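Local coordinates for protein metal-independent carbonic anhydrase (Nostoc sp. PCC 7120 = FACHB-418, PDB 7C5W) that catalyses the hydration of carbon dioxide to bicarbonate without any metal cofactor, working as a homotetramer built as a dimer of dimers, at residues A57-V62 and G93-F98; Q156-D161 and R166-H171. One frame throughout, in Å; residues are numbered along the deposited sequence.

In the fold
After a short strand (19-21) near the N terminus, the chain runs through helix 26-50 and then helix 52-66, which carries residues 57-62. A long excursion, mostly loop but including strand 75-77, leads to helix 91-99, and contact 1 closes it by laying the two helices against each other. The chain then enters its long antiparallel strands, and contact 2 closes the short hairpin between strands 148-159 and 165-173. The two contacts stand in series, neither nested nor crossed, with centres about 16 Å apart. Contact 1 joins helices, whereas contact 2 holds neighbouring strands of the sheet together; strand 75-77, from within the first loop, lies beside strand 165-173.

Contact 1: residues A57-V62 and G93-F98; sequences ALAEKV and GALAYF
Helix-helix packing joins helix 52-66 to helix 91-99, the short helix that also carries Tyr97, a hydrogencarbonate-binding residue whose side chain takes no part here. Leu95 supplies the apolar side chain that reaches across, and Ala59 and Glu60 offer it consecutive landing places. The leucine CG stands anti to the backbone N (chi1 -172°), which carries both methyls across to the other helix. Ala59 suits its place in the pair of residues whose CA atoms come closest, 6.5 Å from Ala59 CA to Leu95 CA, because its single methyl takes up little of that gap. Glu60 works in two ways. Its aliphatic CG lies against the leucine branch, the two side chains crossing obliquely, while OE2 makes a salt bridge with Arg91, in the same helix as Leu95, so that the charged end also links the two helices. Ile63, one turn on from Ala59, touches Leu95 as well and widens the apolar patch. No hydrogen bond spans the two segments, and only a small area is buried between them. Leu95 CD1 sits between Ala59 CB (3.7 Å) and Glu60 CG (3.8 Å), while Leu95 CD2 meets Glu60 CG at 3.7 Å.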
ATOM      1  N   ALA A  57     -24.549 -16.927 -18.330  1.00 63.68           N
ATOM      2  CA  ALA A  57     -24.639 -17.237 -16.884  1.00 68.53           C
ATOM      3  C   ALA A  57     -23.230 -17.516 -16.359  1.00 68.42           C
ATOM      4  O   ALA A  57     -22.944 -17.175 -15.198  1.00 68.71           O
ATOM      5  CB  ALA A  57     -25.561 -18.407 -16.637  1.00 59.48           C
ATOM      6  N   LEU A  58     -22.384 -18.119 -17.192  1.00 63.27           N
ATOM      7  CA  LEU A  58     -20.999 -18.466 -16.800  1.00 65.94           C
ATOM      8  C   LEU A  58     -20.160 -17.184 -16.790  1.00 68.18           C
ATOM      9  O   LEU A  58     -19.416 -16.993 -15.824  1.00 68.58           O
ATOM     10  CB  LEU A  58     -20.416 -19.503 -17.759  1.00 67.05           C
ATOM     11  CG  LEU A  58     -18.976 -19.905 -17.449  1.00 70.60           C
ATOM     12  CD1 LEU A  58     -18.824 -20.315 -16.002  1.00 60.46           C
ATOM     13  CD2 LEU A  58     -18.502 -21.034 -18.337  1.00 71.59           C
ATOM     14  N   ALA A  59     -20.296 -16.344 -17.816  1.00 66.87           N
ATOM     15  CA  ALA A  59     -19.602 -15.040 -17.929  1.00 68.00           C
ATOM     16  C   ALA A  59     -19.926 -14.181 -16.698  1.00 69.14           C
ATOM     17  O   ALA A  59     -19.016 -13.510 -16.199  1.00 67.64           O
ATOM     18  CB  ALA A  59     -19.992 -14.345 -19.208  1.00 63.86           C
ATOM     19  N   GLU A  60     -21.169 -14.224 -16.218  1.00 67.71           N
ATOM     20  CA  GLU A  60     -21.639 -13.400 -15.074  1.00 71.34           C
ATOM     21  C   GLU A  60     -20.883 -13.797 -13.801  1.00 70.13           C
ATOM     22  O   GLU A  60     -20.446 -12.884 -13.066  1.00 66.89           O
ATOM     23  CB  GLU A  60     -23.146 -13.555 -14.885  1.00 69.56           C
ATOM     24  CG  GLU A  60     -23.942 -12.703 -15.851  1.00 73.76           C
ATOM     25  CD  GLU A  60     -25.427 -12.612 -15.558  1.00 76.57           C
ATOM     26  OE1 GLU A  60     -26.214 -12.983 -16.456  1.00 81.76           O
ATOM     27  OE2 GLU A  60     -25.785 -12.151 -14.446  1.00 77.45           O
ATOM     28  N   LYS A  61     -20.755 -15.100 -13.540  1.00 66.80           N
ATOM     29  CA  LYS A  61     -20.051 -15.626 -12.341  1.00 70.07           C
ATOM     30  C   LYS A  61     -18.557 -15.294 -12.505  1.00 67.76           C
ATOM     31  O   LYS A  61     -17.936 -14.837 -11.527  1.00 64.27           O
ATOM     32  CB  LYS A  61     -20.363 -17.114 -12.132  1.00 64.17           C
ATOM     33  N   VAL A  62     -18.021 -15.429 -13.718  1.00 68.01           N
ATOM     34  CA  VAL A  62     -16.601 -15.101 -14.048  1.00 65.77           C
ATOM     35  C   VAL A  62     -16.317 -13.630 -13.704  1.00 64.20           C
ATOM     36  O   VAL A  62     -15.345 -13.368 -12.987  1.00 70.60           O
ATOM     37  CB  VAL A  62     -16.274 -15.379 -15.524  1.00 62.38           C
ATOM     38  CG1 VAL A  62     -14.958 -14.728 -15.913  1.00 57.70           C
ATOM     39  CG2 VAL A  62     -16.244 -16.867 -15.826  1.00 61.88           C
ATOM     40  N   GLY A  93     -21.287  -3.448 -18.771  1.00 56.32           N
ATOM     41  CA  GLY A  93     -20.329  -3.130 -19.852  1.00 59.61           C
ATOM     42  C   GLY A  93     -19.409  -4.309 -20.135  1.00 61.77           C
ATOM     43  O   GLY A  93     -19.175  -4.617 -21.326  1.00 55.04           O
ATOM     44  N   ALA A  94     -18.915  -4.964 -19.078  1.00 58.58           N
ATOM     45  CA  ALA A  94     -17.929  -6.071 -19.157  1.00 60.73           C
ATOM     46  C   ALA A  94     -18.617  -7.311 -19.736  1.00 60.07           C
ATOM     47  O   ALA A  94     -18.079  -7.885 -20.692  1.00 64.16           O
ATOM     48  CB  ALA A  94     -17.324  -6.340 -17.796  1.00 51.03           C
ATOM     49  N   LEU A  95     -19.759  -7.698 -19.164  1.00 58.32           N
ATOM     50  CA  LEU A  95     -20.601  -8.820 -19.652  1.00 68.69           C
ATOM     51  C   LEU A  95     -20.891  -8.633 -21.148  1.00 64.92           C
ATOM     52  O   LEU A  95     -20.587  -9.550 -21.954  1.00 63.45           O
ATOM     53  CB  LEU A  95     -21.901  -8.835 -18.845  1.00 65.21           C
ATOM     54  CG  LEU A  95     -22.803 -10.038 -19.094  1.00 68.87           C
ATOM     55  CD1 LEU A  95     -22.053 -11.334 -18.819  1.00 65.57           C
ATOM     56  CD2 LEU A  95     -24.063  -9.945 -18.246  1.00 65.28           C
ATOM     57  N   ALA A  96     -21.448  -7.477 -21.501  1.00 62.29           N
ATOM     58  CA  ALA A  96     -21.825  -7.121 -22.883  1.00 60.91           C
ATOM     59  C   ALA A  96     -20.617  -7.357 -23.798  1.00 69.11           C
ATOM     60  O   ALA A  96     -20.776  -7.981 -24.857  1.00 71.59           O
ATOM     61  CB  ALA A  96     -22.295  -5.692 -22.921  1.00 60.35           C
ATOM     62  N   TYR A  97     -19.433  -6.886 -23.412  1.00 65.81           N
ATOM     63  CA  TYR A  97     -18.228  -6.999 -24.269  1.00 66.81           C
ATOM     64  C   TYR A  97     -17.985  -8.474 -24.604  1.00 63.85           C
ATOM     65  O   TYR A  97     -17.649  -8.782 -25.762  1.00 65.59           O
ATOM     66  CB  TYR A  97     -16.988  -6.392 -23.613  1.00 65.54           C
ATOM     67  CG  TYR A  97     -15.731  -6.686 -24.387  1.00 62.25           C
ATOM     68  CD1 TYR A  97     -15.457  -6.024 -25.571  1.00 63.23           C
ATOM     69  CD2 TYR A  97     -14.851  -7.676 -23.980  1.00 58.71           C
ATOM     70  CE1 TYR A  97     -14.326  -6.315 -26.316  1.00 66.39           C
ATOM     71  CE2 TYR A  97     -13.709  -7.973 -24.707  1.00 61.95           C
ATOM     72  CZ  TYR A  97     -13.444  -7.288 -25.879  1.00 64.72           C
ATOM     73  OH  TYR A  97     -12.321  -7.560 -26.603  1.00 69.95           O
ATOM     74  N   PHE A  98     -18.137  -9.354 -23.616  1.00 62.86           N
ATOM     75  CA  PHE A  98     -17.718 -10.777 -23.707  1.00 62.01           C
ATOM     76  C   PHE A  98     -18.761 -11.610 -24.462  1.00 69.51           C
ATOM     77  O   PHE A  98     -18.338 -12.462 -25.275  1.00 72.58           O
ATOM     78  CB  PHE A  98     -17.404 -11.335 -22.317  1.00 66.14           C
ATOM     79  CG  PHE A  98     -16.045 -10.916 -21.812  1.00 68.80           C
ATOM     80  CD1 PHE A  98     -14.901 -11.241 -22.523  1.00 62.33           C
ATOM     81  CD2 PHE A  98     -15.916 -10.163 -20.657  1.00 62.03           C
ATOM     82  CE1 PHE A  98     -13.656 -10.838 -22.078  1.00 66.78           C
ATOM     83  CE2 PHE A  98     -14.668  -9.761 -20.216  1.00 58.99           C
ATOM     84  CZ  PHE A  98     -13.542 -10.102 -20.924  1.00 62.30           C
TER

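Contact 2: residues Q156-D161 and R166-H171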
ATOM      1  N   GLN A 156      -4.202  -4.976 -13.569  1.00 47.99           N
ATOM      2  CA  GLN A 156      -3.869  -4.661 -12.154  1.00 50.98           C
ATOM      3  C   GLN A 156      -4.767  -5.509 -11.253  1.00 52.31           C
ATOM      4  O   GLN A 156      -5.978  -5.457 -11.430  1.00 52.47           O
ATOM      5  CB  GLN A 156      -4.028  -3.173 -11.853  1.00 49.96           C
ATOM      6  CG  GLN A 156      -3.476  -2.773 -10.489  1.00 51.35           C
ATOM      7  CD  GLN A 156      -3.669  -1.304 -10.193  1.00 53.45           C
ATOM      8  OE1 GLN A 156      -3.265  -0.799  -9.150  1.00 60.29           O
ATOM      9  NE2 GLN A 156      -4.303  -0.596 -11.104  1.00 44.24           N
ATOM     10  N   PHE A 157      -4.166  -6.291 -10.361  1.00 50.11           N
ATOM     11  CA  PHE A 157      -4.872  -7.150  -9.387  1.00 51.06           C
ATOM     12  C   PHE A 157      -4.835  -6.489  -8.011  1.00 53.43           C
ATOM     13  O   PHE A 157      -3.759  -6.021  -7.592  1.00 55.05           O
ATOM     14  CB  PHE A 157      -4.232  -8.536  -9.357  1.00 52.84           C
ATOM     15  CG  PHE A 157      -4.317  -9.252 -10.681  1.00 56.83           C
ATOM     16  CD1 PHE A 157      -5.468  -9.940 -11.041  1.00 56.17           C
ATOM     17  CD2 PHE A 157      -3.262  -9.201 -11.579  1.00 53.41           C
ATOM     18  CE1 PHE A 157      -5.548 -10.585 -12.267  1.00 55.73           C
ATOM     19  CE2 PHE A 157      -3.343  -9.853 -12.799  1.00 58.13           C
ATOM     20  CZ  PHE A 157      -4.486 -10.538 -13.142  1.00 57.81           C
ATOM     21  N   LEU A 158      -5.991  -6.435  -7.353  1.00 50.55           N
ATOM     22  CA  LEU A 158      -6.120  -6.073  -5.917  1.00 56.72           C
ATOM     23  C   LEU A 158      -6.492  -7.330  -5.115  1.00 56.84           C
ATOM     24  O   LEU A 158      -7.394  -8.074  -5.543  1.00 58.44           O
ATOM     25  CB  LEU A 158      -7.177  -4.977  -5.785  1.00 58.50           C
ATOM     26  CG  LEU A 158      -7.510  -4.538  -4.362  1.00 61.31           C
ATOM     27  CD1 LEU A 158      -6.314  -3.883  -3.709  1.00 63.30           C
ATOM     28  CD2 LEU A 158      -8.684  -3.573  -4.358  1.00 65.27           C
ATOM     29  N   LYS A 159      -5.785  -7.581  -4.015  1.00 57.86           N
ATOM     30  CA  LYS A 159      -6.069  -8.695  -3.071  1.00 59.66           C
ATOM     31  C   LYS A 159      -7.129  -8.201  -2.082  1.00 61.25           C
ATOM     32  O   LYS A 159      -6.813  -7.283  -1.285  1.00 56.54           O
ATOM     33  CB  LYS A 159      -4.775  -9.122  -2.375  1.00 56.69           C
ATOM     34  CG  LYS A 159      -4.884 -10.325  -1.452  1.00 62.42           C
ATOM     35  CD  LYS A 159      -3.522 -10.848  -1.080  1.00 61.43           C
ATOM     36  CE  LYS A 159      -3.513 -12.296  -0.650  1.00 66.64           C
ATOM     37  NZ  LYS A 159      -2.164 -12.896  -0.785  1.00 63.44           N
ATOM     38  N   ASP A 160      -8.354  -8.730  -2.180  1.00 59.92           N
ATOM     39  CA  ASP A 160      -9.516  -8.277  -1.369  1.00 59.13           C
ATOM     40  C   ASP A 160      -9.355  -8.768   0.076  1.00 62.63           C
ATOM     41  O   ASP A 160      -8.392  -9.526   0.350  1.00 59.48           O
ATOM     42  CB  ASP A 160     -10.851  -8.732  -1.968  1.00 63.91           C
ATOM     43  CG  ASP A 160     -11.015 -10.237  -2.093  1.00 66.75           C
ATOM     44  OD1 ASP A 160     -10.319 -10.984  -1.354  1.00 56.45           O
ATOM     45  OD2 ASP A 160     -11.829 -10.653  -2.946  1.00 66.96           O
ATOM     46  N   ASP A 161     -10.264  -8.328   0.954  1.00 67.59           N
ATOM     47  CA  ASP A 161     -10.282  -8.633   2.410  1.00 66.42           C
ATOM     48  C   ASP A 161     -10.279 -10.156   2.611  1.00 64.04           C
ATOM     49  O   ASP A 161      -9.925 -10.583   3.720  1.00 69.43           O
ATOM     50  CB  ASP A 161     -11.474  -7.960   3.106  1.00 67.41           C
ATOM     51  CG  ASP A 161     -11.388  -6.442   3.269  1.00 67.65           C
ATOM     52  OD1 ASP A 161     -10.272  -5.891   3.172  1.00 64.98           O
ATOM     53  OD2 ASP A 161     -12.447  -5.806   3.516  1.00 71.49           O
ATOM     54  N   ARG A 166      -8.462  -9.613  -7.504  1.00 58.74           N
ATOM     55  CA  ARG A 166      -9.541  -9.055  -8.355  1.00 52.59           C
ATOM     56  C   ARG A 166      -8.938  -8.042  -9.325  1.00 59.05           C
ATOM     57  O   ARG A 166      -8.130  -7.185  -8.877  1.00 59.74           O
ATOM     58  CB  ARG A 166     -10.611  -8.390  -7.490  1.00 57.44           C
ATOM     59  CG  ARG A 166     -10.896  -9.139  -6.197  1.00 66.86           C
ATOM     60  CD  ARG A 166     -11.723 -10.385  -6.421  1.00 64.44           C
ATOM     61  NE  ARG A 166     -13.103 -10.018  -6.701  1.00 76.87           N
ATOM     62  CZ  ARG A 166     -14.019  -9.771  -5.775  1.00 75.99           C
ATOM     63  NH1 ARG A 166     -13.703  -9.862  -4.494  1.00 73.50           N
ATOM     64  NH2 ARG A 166     -15.241  -9.424  -6.132  1.00 74.08           N
ATOM     65  N   ILE A 167      -9.333  -8.128 -10.598  1.00 56.65           N
ATOM     66  CA  ILE A 167      -8.971  -7.153 -11.664  1.00 51.99           C
ATOM     67  C   ILE A 167      -9.711  -5.836 -11.406  1.00 53.78           C
ATOM     68  O   ILE A 167     -10.960  -5.825 -11.409  1.00 50.38           O
ATOM     69  CB  ILE A 167      -9.289  -7.730 -13.055  1.00 59.08           C
ATOM     70  CG1 ILE A 167      -8.455  -8.983 -13.345  1.00 51.92           C
ATOM     71  CG2 ILE A 167      -9.128  -6.673 -14.128  1.00 49.89           C
ATOM     72  CD1 ILE A 167      -9.046  -9.873 -14.418  1.00 57.06           C
ATOM     73  N   ILE A 168      -8.947  -4.766 -11.193  1.00 51.81           N
ATOM     74  CA  ILE A 168      -9.449  -3.370 -11.052  1.00 51.67           C
ATOM     75  C   ILE A 168      -8.975  -2.549 -12.253  1.00 49.26           C
ATOM     76  O   ILE A 168      -9.501  -1.433 -12.450  1.00 53.39           O
ATOM     77  CB  ILE A 168      -8.972  -2.770  -9.716  1.00 53.92           C
ATOM     78  CG1 ILE A 168      -7.442  -2.756  -9.613  1.00 52.62           C
ATOM     79  CG2 ILE A 168      -9.620  -3.514  -8.558  1.00 50.81           C
ATOM     80  CD1 ILE A 168      -6.897  -1.909  -8.476  1.00 53.36           C
ATOM     81  N   THR A 169      -8.024  -3.081 -13.027  1.00 47.73           N
ATOM     82  CA  THR A 169      -7.489  -2.441 -14.257  1.00 49.75           C
ATOM     83  C   THR A 169      -7.225  -3.516 -15.318  1.00 51.04           C
ATOM     84  O   THR A 169      -6.576  -4.515 -14.995  1.00 50.46           O
ATOM     85  CB  THR A 169      -6.215  -1.629 -13.990  1.00 49.71           C
ATOM     86  OG1 THR A 169      -6.411  -0.733 -12.895  1.00 49.81           O
ATOM     87  CG2 THR A 169      -5.795  -0.827 -15.201  1.00 47.36           C
ATOM     88  N   HIS A 170      -7.689  -3.272 -16.544  1.00 52.01           N
ATOM     89  CA  HIS A 170      -7.599  -4.183 -17.708  1.00 55.34           C
ATOM     90  C   HIS A 170      -7.577  -3.340 -18.985  1.00 56.60           C
ATOM     91  O   HIS A 170      -8.643  -2.919 -19.437  1.00 58.27           O
ATOM     92  CB  HIS A 170      -8.774  -5.165 -17.685  1.00 54.88           C
ATOM     93  CG  HIS A 170      -8.635  -6.306 -18.634  1.00 57.54           C
ATOM     94  ND1 HIS A 170      -7.741  -6.283 -19.686  1.00 57.10           N
ATOM     95  CD2 HIS A 170      -9.284  -7.487 -18.708  1.00 55.01           C
ATOM     96  CE1 HIS A 170      -7.839  -7.404 -20.366  1.00 54.03           C
ATOM     97  NE2 HIS A 170      -8.783  -8.157 -19.794  1.00 56.69           N
ATOM     98  N   HIS A 171      -6.390  -3.071 -19.517  1.00 55.35           N
ATOM     99  CA  HIS A 171      -6.188  -2.346 -20.792  1.00 54.64           C
ATOM    100  C   HIS A 171      -5.612  -3.338 -21.804  1.00 57.63           C
ATOM    101  O   HIS A 171      -4.494  -3.825 -21.572  1.00 54.27           O
ATOM    102  CB  HIS A 171      -5.304  -1.120 -20.552  1.00 52.44           C
ATOM    103  CG  HIS A 171      -5.203  -0.171 -21.698  1.00 50.24           C
ATOM    104  ND1 HIS A 171      -5.106   1.191 -21.509  1.00 53.95           N
ATOM    105  CD2 HIS A 171      -5.144  -0.373 -23.033  1.00 53.88           C
ATOM    106  CE1 HIS A 171      -4.987   1.787 -22.681  1.00 53.59           C
ATOM    107  NE2 HIS A 171      -5.016   0.847 -23.633  1.00 53.95           N
TER
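Asp160 OD2 takes a salt-bridge hydrogen bond from Arg166 NH1 at 2.6 Å, on its anti lone pair and close to the guanidinium plane, with the two flat groups turned 80° apart. Bends at chi2 and chi3 fold the arginine back toward the carboxylate. Asp160 OD1 accepts from the backbone N of His162 and Lys164, while Arg166 NE donates to Tyr67 O. With an alanine in place of Arg166, Asp160 OD2 would probably be left without its cationic mate and Tyr67 O without this donor. Above the turn the hairpin is antiparallel: Leu158 N donates to Arg166 O and Arg166 N to Leu158 O, both at 2.7 Å. A classic beta bulge follows, where Ile168 and Thr169 both face Gln156. Gln156 O accepts from Ile168 N at 3.1 Å, and Gln156 N donates to Thr169 O at 2.8 Å. The extended Gln156 side chain reaches Thr169 OG1 through NE2 in a weak bond (2.8 Å, 127° at the hydrogen); NE2 also donates to Thr134 OG1 of the second subunit. On the other face, Phe157 and Ile167 lie side by side, Phe157 CE1 3.5 Å from Ile167 CG1, two bulky apolar groups suited to packing against helix 26-50. The chemistry thus divides by place: charge pairing braces the hairpin turn, apolar groups fill the helix-covered face, and the glutamine amide extends the hydrogen bonding across the subunit interface.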